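Long-range contacts in protein InvG (Salmonella enterica subsp. enterica serovar Typhimurium, PDB 4G08), which forms the ring-shaped outer-membrane secretin of the SPI-1 type III secretion system, the injectisome that delivers bacterial effector proteins into host cells: residues A79-D84 and P133-D138; R96-N101 and T145-Q150. One frame throughout, in Å; residues are numbered along the deposited sequence. Where two conformers were deposited one is given.

Contact 1 of 2, residues A79-D84 and P133-D138; sequences AIYIYD and PPVYVD
Y83 lays its ring against the pyrrolidine of P134, and this is where the two segments pack most tightly. P134 CD sits 3.6 Å from the centroid of the Y83 ring and 10° off the ring normal, a CH-pi contact aimed at the middle of the face. Beside it, P133 CB approaches Y83 CE1 at 3.6 Å from an oblique direction, so two consecutive prolines hold one ring. The phenol oxygen of Y83 reaches the first turn of the helix: V135 N donates a weak hydrogen bond to Y83 OH, 3.4 Å long with an N-H...O angle of 144°. A donor in the first turn has no carbonyl one turn back within the helix, and here the tyrosine hydroxyl partly takes that place. CB of Y83 already points toward the helix, and a first torsion that sets CG anti to the carbonyl carbon carries the ring on to the prolines.

Strand 80-84 is the middle strand of the mixed sheet in the N0 domain, flanked by 38-40 and 71-75, whereas P133 is the N-cap of helix 134-150 in the following secretin short domain. The contact is therefore an interface between two periplasmic domains, the helix presenting its N-terminal end to the sheet; the N-to-C directions of strand 80-84 and of the short helical segment 134-138 stand somewhat past a right angle to each other. Y74 of strand 71-75 also touches P133 and V135 from the N0 side.

Toward Y81, which is partly exposed, the packing becomes looser. Of 133-138 only V135 CG1 lies over its ring, 4.3 Å from the Y81 centroid and 23° off the normal, displaced toward the rim. Y81 buries less than half the area that Y83 does, and its hydroxyl bonds back to D76 within its own domain.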
ATOM      1  N   ALA A  79      -3.432  -3.816  10.009  1.00 13.72           N
ATOM      2  CA  ALA A  79      -4.253  -4.547   9.057  1.00 15.50           C
ATOM      3  C   ALA A  79      -3.605  -4.536   7.685  1.00 16.32           C
ATOM      4  O   ALA A  79      -2.810  -3.652   7.374  1.00 13.96           O
ATOM      5  CB  ALA A  79      -5.638  -3.930   8.982  1.00 18.79           C
ATOM      6  N   ILE A  80      -3.924  -5.545   6.885  1.00 11.47           N
ATOM      7  CA  ILE A  80      -3.403  -5.650   5.528  1.00 11.87           C
ATOM      8  C   ILE A  80      -4.511  -5.351   4.526  1.00 15.74           C
ATOM      9  O   ILE A  80      -5.606  -5.911   4.612  1.00 13.92           O
ATOM     10  CB  ILE A  80      -2.835  -7.054   5.251  1.00 13.05           C
ATOM     11  CG1 ILE A  80      -1.656  -7.336   6.183  1.00 19.61           C
ATOM     12  CG2 ILE A  80      -2.404  -7.181   3.798  1.00 15.52           C
ATOM     13  CD1 ILE A  80      -1.096  -8.736   6.057  1.00 20.70           C
ATOM     14  N   TYR A  81      -4.249  -4.438   3.607  1.00 13.39           N
ATOM     15  CA  TYR A  81      -5.222  -4.034   2.604  1.00 11.10           C
ATOM     16  C   TYR A  81      -4.761  -4.509   1.247  1.00 13.35           C
ATOM     17  O   TYR A  81      -3.672  -4.303   0.864  1.00 13.48           O
ATOM     18  CB  TYR A  81      -5.416  -2.509   2.577  1.00 12.69           C
ATOM     19  CG  TYR A  81      -5.797  -1.895   3.890  1.00 18.56           C
ATOM     20  CD1 TYR A  81      -4.857  -1.710   4.868  1.00 17.59           C
ATOM     21  CD2 TYR A  81      -7.068  -1.469   4.144  1.00 23.43           C
ATOM     22  CE1 TYR A  81      -5.169  -1.175   6.033  1.00 25.05           C
ATOM     23  CE2 TYR A  81      -7.376  -0.919   5.341  1.00 22.56           C
ATOM     24  CZ  TYR A  81      -6.421  -0.778   6.278  1.00 26.06           C
ATOM     25  OH  TYR A  81      -6.667  -0.213   7.500  1.00 42.60           O
ATOM     26  N   ILE A  82      -5.659  -5.134   0.531  1.00 10.37           N
ATOM     27  CA  ILE A  82      -5.387  -5.653  -0.801  1.00  8.93           C
ATOM     28  C   ILE A  82      -6.379  -5.080  -1.808  1.00  9.65           C
ATOM     29  O   ILE A  82      -7.588  -5.071  -1.578  1.00 12.95           O
ATOM     30  CB  ILE A  82      -5.459  -7.191  -0.827  1.00 11.50           C
ATOM     31  CG1 ILE A  82      -4.392  -7.777   0.103  1.00 15.78           C
ATOM     32  CG2 ILE A  82      -5.264  -7.709  -2.245  1.00 15.42           C
ATOM     33  CD1 ILE A  82      -4.648  -9.210   0.502  1.00 20.78           C
ATOM     34  N   TYR A  83      -5.837  -4.542  -2.896  1.00 12.43           N
ATOM     35  CA  TYR A  83      -6.636  -3.948  -3.960  1.00 14.77           C
ATOM     36  C   TYR A  83      -6.229  -4.530  -5.295  1.00 10.83           C
ATOM     37  O   TYR A  83      -5.088  -4.946  -5.468  1.00 12.19           O
ATOM     38  CB  TYR A  83      -6.408  -2.442  -4.039  1.00 12.46           C
ATOM     39  CG  TYR A  83      -6.679  -1.699  -2.768  1.00 10.98           C
ATOM     40  CD1 TYR A  83      -5.673  -1.519  -1.838  1.00 13.06           C
ATOM     41  CD2 TYR A  83      -7.857  -0.987  -2.607  1.00 11.92           C
ATOM     42  CE1 TYR A  83      -5.875  -0.768  -0.711  1.00 15.84           C
ATOM     43  CE2 TYR A  83      -8.058  -0.203  -1.496  1.00 15.82           C
ATOM     44  CZ  TYR A  83      -7.060  -0.100  -0.551  1.00 17.23           C
ATOM     45  OH  TYR A  83      -7.226   0.686   0.559  1.00 23.84           O
ATOM     46  N   ASP A  84      -7.097  -4.352  -6.284  1.00 14.74           N
ATOM     47  CA  ASP A  84      -6.754  -4.580  -7.681  1.00 15.34           C
ATOM     48  C   ASP A  84      -5.858  -3.446  -8.145  1.00 15.47           C
ATOM     49  O   ASP A  84      -6.033  -2.305  -7.732  1.00 14.96           O
ATOM     50  CB  ASP A  84      -8.033  -4.617  -8.525  1.00 16.04           C
ATOM     51  CG  ASP A  84      -7.790  -5.117  -9.936  1.00 34.71           C
ATOM     52  OD1 ASP A  84      -7.647  -6.350 -10.111  1.00 32.85           O
ATOM     53  OD2 ASP A  84      -7.996  -4.327 -10.882  1.00 25.92           O
ATOM     54  N   PRO A 133      -1.793   2.139  -3.143  1.00 12.94           N
ATOM     55  CA  PRO A 133      -3.077   1.796  -2.558  1.00 14.32           C
ATOM     56  C   PRO A 133      -3.746   3.023  -1.975  1.00 16.60           C
ATOM     57  O   PRO A 133      -3.093   3.840  -1.334  1.00 16.63           O
ATOM     58  CB  PRO A 133      -2.714   0.821  -1.441  1.00 13.56           C
ATOM     59  CG  PRO A 133      -1.384   0.282  -1.797  1.00 17.40           C
ATOM     60  CD  PRO A 133      -0.703   1.261  -2.694  1.00 15.99           C
ATOM     61  N   PRO A 134      -5.067   3.110  -2.115  1.00 17.66           N
ATOM     62  CA  PRO A 134      -5.772   4.277  -1.637  1.00 18.80           C
ATOM     63  C   PRO A 134      -5.509   4.587  -0.167  1.00 18.14           C
ATOM     64  O   PRO A 134      -5.214   5.727   0.186  1.00 17.81           O
ATOM     65  CB  PRO A 134      -7.230   3.900  -1.858  1.00 21.35           C
ATOM     66  CG  PRO A 134      -7.195   3.044  -3.073  1.00 18.79           C
ATOM     67  CD  PRO A 134      -5.882   2.316  -3.049  1.00 20.12           C
ATOM     68  N   VAL A 135      -5.526   3.575   0.681  1.00 16.41           N
ATOM     69  CA  VAL A 135      -5.290   3.823   2.087  1.00 15.46           C
ATOM     70  C   VAL A 135      -3.902   4.431   2.333  1.00 17.41           C
ATOM     71  O   VAL A 135      -3.731   5.273   3.217  1.00 17.37           O
ATOM     72  CB  VAL A 135      -5.423   2.541   2.896  1.00 19.07           C
ATOM     73  CG1 VAL A 135      -4.354   1.561   2.464  1.00 19.91           C
ATOM     74  CG2 VAL A 135      -5.309   2.855   4.371  1.00 24.96           C
ATOM     75  N   TYR A 136      -2.925   4.039   1.524  1.00 13.95           N
ATOM     76  CA  TYR A 136      -1.568   4.585   1.628  1.00 15.74           C
ATOM     77  C   TYR A 136      -1.496   6.032   1.148  1.00 12.69           C
ATOM     78  O   TYR A 136      -0.946   6.904   1.826  1.00 14.52           O
ATOM     79  CB  TYR A 136      -0.605   3.722   0.819  1.00 14.24           C
ATOM     80  CG  TYR A 136       0.810   4.223   0.809  1.00 12.73           C
ATOM     81  CD1 TYR A 136       1.590   4.188   1.951  1.00 17.98           C
ATOM     82  CD2 TYR A 136       1.401   4.611  -0.375  1.00 16.59           C
ATOM     83  CE1 TYR A 136       2.889   4.641   1.932  1.00 19.16           C
ATOM     84  CE2 TYR A 136       2.701   5.027  -0.414  1.00 14.28           C
ATOM     85  CZ  TYR A 136       3.435   5.051   0.740  1.00 17.40           C
ATOM     86  OH  TYR A 136       4.765   5.386   0.658  1.00 23.83           O
ATOM     87  N   VAL A 137      -2.022   6.270  -0.041  1.00 11.83           N
ATOM     88  CA  VAL A 137      -1.941   7.579  -0.656  1.00 14.63           C
ATOM     89  C   VAL A 137      -2.676   8.607   0.190  1.00 16.23           C
ATOM     90  O   VAL A 137      -2.185   9.712   0.408  1.00 12.88           O
ATOM     91  CB  VAL A 137      -2.539   7.552  -2.068  1.00 17.34           C
ATOM     92  CG1 VAL A 137      -2.630   8.960  -2.624  1.00 21.40           C
ATOM     93  CG2 VAL A 137      -1.687   6.680  -2.974  1.00 16.86           C
ATOM     94  N   ASP A 138      -3.784   8.191   0.788  1.00 13.75           N
ATOM     95  CA  ASP A 138      -4.547   9.081   1.653  1.00 15.13           C
ATOM     96  C   ASP A 138      -3.703   9.518   2.842  1.00 16.60           C
ATOM     97  O   ASP A 138      -3.704  10.684   3.232  1.00 13.25           O
ATOM     98  CB  ASP A 138      -5.802   8.380   2.158  1.00 15.03           C
ATOM     99  CG  ASP A 138      -6.862   8.239   1.090  1.00 33.84           C
ATOM    100  OD1 ASP A 138      -6.711   8.845   0.009  1.00 30.39           O
ATOM    101  OD2 ASP A 138      -7.894   7.594   1.368  1.00 34.93           O
TER

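Contact 2 of 2, residues R96-N101 and T145-Q150; sequences RNVSLN and TMMDKQ
D148 receives two backbone N-H groups in succession from the loop ahead of helix 100-109. R96 N donates to D148 OD2 at 2.7 Å with a nearly straight N-H...O angle of 173°, and N97 N donates to D148 OD1 at 2.6 Å. Both donors come in on the syn side, about 20° out of the carboxylate plane, so both oxygens are engaged by backbone N-H groups and the pair fixes the rotation of the carboxylate. The guanidinium of R96 contributes no contact: R96 NE stays 5.3 Å from D148 OD2, and NH2 makes a weak bond to S94.

The backbone carbonyl of D148 is satisfied too. N97 ND2 donates to D148 O at 3.0 Å, approaching from well above the carbonyl plane, while the acceptor lies almost within the amide plane of N97. N97 CG stands beside its own backbone N (chi1 -53°), which lets the amide reach over to the helix backbone.

The apolar flank is thinner. V98 CG2 meets M147 CG at 3.8 Å, the two side chains crossing at about a right angle, and F103 of helix 100-109 touches both residues. S99 then N-caps that helix, its OG accepting from E102 N. Carboxylate and amide together tie the entry of helix 100-109 to the C-terminal part of helix 134-150, the two helices of the small alpha/beta secretin short domain.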
ATOM      1  N   ARG A  96       5.266  22.513  -0.153  1.00 18.22           N
ATOM      2  CA  ARG A  96       5.929  23.797  -0.395  1.00 17.47           C
ATOM      3  C   ARG A  96       6.972  24.190   0.656  1.00 26.23           C
ATOM      4  O   ARG A  96       7.851  25.001   0.365  1.00 22.41           O
ATOM      5  CB  ARG A  96       4.899  24.916  -0.507  1.00 20.13           C
ATOM      6  CG  ARG A  96       3.634  24.535  -1.248  1.00 23.50           C
ATOM      7  CD  ARG A  96       3.879  24.676  -2.734  1.00 27.19           C
ATOM      8  NE  ARG A  96       2.751  24.264  -3.548  1.00 20.16           N
ATOM      9  CZ  ARG A  96       2.826  24.126  -4.863  1.00 25.63           C
ATOM     10  NH1 ARG A  96       3.952  24.432  -5.491  1.00 21.75           N
ATOM     11  NH2 ARG A  96       1.781  23.702  -5.548  1.00 19.91           N
ATOM     12  N   ASN A  97       6.738  23.820   1.914  1.00 19.35           N
ATOM     13  CA  ASN A  97       7.486  24.405   3.039  1.00 19.49           C
ATOM     14  C   ASN A  97       8.430  23.440   3.740  1.00 20.47           C
ATOM     15  O   ASN A  97       9.045  23.781   4.752  1.00 19.28           O
ATOM     16  CB  ASN A  97       6.530  25.006   4.066  1.00 21.40           C
ATOM     17  CG  ASN A  97       5.552  25.971   3.439  1.00 24.52           C
ATOM     18  OD1 ASN A  97       5.930  26.788   2.604  1.00 25.05           O
ATOM     19  ND2 ASN A  97       4.269  25.753   3.690  1.00 23.55           N
ATOM     20  N   VAL A  98       8.591  22.262   3.157  1.00 21.74           N
ATOM     21  CA  VAL A  98       9.488  21.251   3.687  1.00 19.04           C
ATOM     22  C   VAL A  98      10.202  20.566   2.538  1.00 24.23           C
ATOM     23  O   VAL A  98       9.666  20.487   1.437  1.00 22.62           O
ATOM     24  CB  VAL A  98       8.688  20.209   4.465  1.00 28.37           C
ATOM     25  CG1 VAL A  98       9.416  18.881   4.502  1.00 32.79           C
ATOM     26  CG2 VAL A  98       8.424  20.721   5.863  1.00 22.50           C
ATOM     27  N   SER A  99      11.443  20.154   2.763  1.00 26.42           N
ATOM     28  CA  SER A  99      12.190  19.465   1.721  1.00 24.06           C
ATOM     29  C   SER A  99      11.602  18.090   1.509  1.00 26.09           C
ATOM     30  O   SER A  99      11.118  17.455   2.444  1.00 21.34           O
ATOM     31  CB  SER A  99      13.675  19.344   2.064  1.00 26.34           C
ATOM     32  OG  SER A  99      13.886  18.534   3.207  1.00 30.55           O
ATOM     33  N   LEU A 100      11.643  17.644   0.265  1.00 22.63           N
ATOM     34  CA  LEU A 100      11.132  16.340  -0.060  1.00 22.53           C
ATOM     35  C   LEU A 100      11.887  15.310   0.753  1.00 24.18           C
ATOM     36  O   LEU A 100      11.321  14.376   1.252  1.00 19.80           O
ATOM     37  CB  LEU A 100      11.256  16.063  -1.542  1.00 22.90           C
ATOM     38  CG  LEU A 100      10.826  14.670  -1.993  1.00 27.56           C
ATOM     39  CD1 LEU A 100       9.440  14.341  -1.556  1.00 32.24           C
ATOM     40  CD2 LEU A 100      10.955  14.494  -3.500  1.00 36.82           C
ATOM     41  N   ASN A 101      13.178  15.540   0.915  1.00 26.67           N
ATOM     42  CA  ASN A 101      13.983  14.623   1.679  1.00 29.04           C
ATOM     43  C   ASN A 101      13.606  14.554   3.151  1.00 21.50           C
ATOM     44  O   ASN A 101      13.553  13.500   3.704  1.00 24.04           O
ATOM     45  CB  ASN A 101      15.483  14.868   1.467  1.00 33.18           C
ATOM     46  CG  ASN A 101      16.323  13.686   1.858  1.00 32.97           C
ATOM     47  OD1 ASN A 101      16.407  12.719   1.138  1.00 41.41           O
ATOM     48  ND2 ASN A 101      16.910  13.749   3.018  1.00 42.48           N
ATOM     49  N   THR A 145      -0.008  17.438   3.949  1.00 15.62           N
ATOM     50  CA  THR A 145      -0.822  18.614   4.231  1.00 19.53           C
ATOM     51  C   THR A 145      -0.593  19.137   5.640  1.00 19.07           C
ATOM     52  O   THR A 145      -0.387  20.336   5.835  1.00 19.42           O
ATOM     53  CB  THR A 145      -2.316  18.335   4.022  1.00 18.42           C
ATOM     54  OG1 THR A 145      -2.525  17.822   2.699  1.00 28.57           O
ATOM     55  CG2 THR A 145      -3.110  19.610   4.189  1.00 30.59           C
ATOM     56  N   MET A 146      -0.524  18.229   6.607  1.00 18.73           N
ATOM     57  CA  MET A 146      -0.228  18.609   7.977  0.81 22.27           C
ATOM     58  C   MET A 146       1.162  19.223   8.061  1.00 27.57           C
ATOM     59  O   MET A 146       1.344  20.269   8.686  1.00 19.18           O
ATOM     60  CB  MET A 146      -0.330  17.404   8.912  0.81 21.34           C
ATOM     61  CG  MET A 146      -1.755  16.940   9.186  0.81 27.85           C
ATOM     62  SD  MET A 146      -2.947  18.249   9.565  0.81 36.63           S
ATOM     63  CE  MET A 146      -1.987  19.365  10.589  0.81 27.17           C
ATOM     64  N   MET A 147       2.150  18.555   7.477  1.00 17.45           N
ATOM     65  CA  MET A 147       3.515  19.033   7.595  1.00 16.39           C
ATOM     66  C   MET A 147       3.745  20.372   6.898  1.00 17.06           C
ATOM     67  O   MET A 147       4.543  21.183   7.367  1.00 18.62           O
ATOM     68  CB  MET A 147       4.505  18.002   7.077  1.00 19.20           C
ATOM     69  CG  MET A 147       5.924  18.354   7.470  1.00 28.36           C
ATOM     70  SD  MET A 147       7.133  17.031   7.281  1.00 32.56           S
ATOM     71  CE  MET A 147       6.592  15.924   8.576  1.00 28.39           C
ATOM     72  N   ASP A 148       3.126  20.574   5.744  1.00 15.55           N
ATOM     73  CA  ASP A 148       3.320  21.821   5.023  1.00 20.39           C
ATOM     74  C   ASP A 148       2.765  22.994   5.815  1.00 23.38           C
ATOM     75  O   ASP A 148       3.409  24.035   5.947  1.00 21.16           O
ATOM     76  CB  ASP A 148       2.657  21.754   3.653  1.00 21.08           C
ATOM     77  CG  ASP A 148       3.579  22.195   2.551  1.00 22.95           C
ATOM     78  OD1 ASP A 148       4.800  22.269   2.802  1.00 22.61           O
ATOM     79  OD2 ASP A 148       3.080  22.534   1.457  1.00 26.01           O
ATOM     80  N   LYS A 149       1.584  22.814   6.382  1.00 17.57           N
ATOM     81  CA  LYS A 149       0.995  23.875   7.168  1.00 22.04           C
ATOM     82  C   LYS A 149       1.850  24.230   8.370  1.00 19.25           C
ATOM     83  O   LYS A 149       2.017  25.401   8.700  1.00 25.39           O
ATOM     84  CB  LYS A 149      -0.389  23.491   7.634  1.00 25.13           C
ATOM     85  CG  LYS A 149      -1.029  24.627   8.391  1.00 30.36           C
ATOM     86  CD  LYS A 149      -2.411  24.245   8.858  1.00 40.85           C
ATOM     87  CE  LYS A 149      -3.335  24.097   7.667  1.00 47.86           C
ATOM     88  NZ  LYS A 149      -3.528  25.400   6.973  1.00 45.04           N
ATOM     89  N   GLN A 150       2.285  23.203   9.089  1.00 18.10           N
ATOM     90  CA  GLN A 150       2.993  23.485  10.321  0.56 20.93           C
ATOM     91  C   GLN A 150       4.332  24.203  10.042  1.00 22.91           C
ATOM     92  O   GLN A 150       4.987  24.658  10.981  1.00 24.70           O
ATOM     93  CB  GLN A 150       3.159  22.226  11.175  0.56 24.07           C
ATOM     94  CG  GLN A 150       1.870  21.722  11.835  0.56 24.67           C
ATOM     95  CD  GLN A 150       0.865  22.829  12.160  0.56 23.62           C
ATOM     96  OE1 GLN A 150      -0.354  22.571  12.094  0.56 22.72           O
ATOM     97  NE2 GLN A 150       1.310  23.810  12.944  0.56 23.48           N
TER

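Helix 134-150 supplies one segment to each contact, its N-terminal turn to contact 1 and its C-terminal part to contact 2, with centres about 23 Å apart. Contact 1 lies only about 5 Å from the centre of the chain, yet both count as surface contacts with a single buried residue each. They bury similar areas, 226 and 239 Å², by different means. Contact 1 joins the N0 domain to the short domain through aromatic and proline surfaces with one weak hydrogen bond. Contact 2, about 22 Å from the chain centre, stays within the short domain and relies on three hydrogen bonds, with V98 and M147 adding a smaller apolar patch.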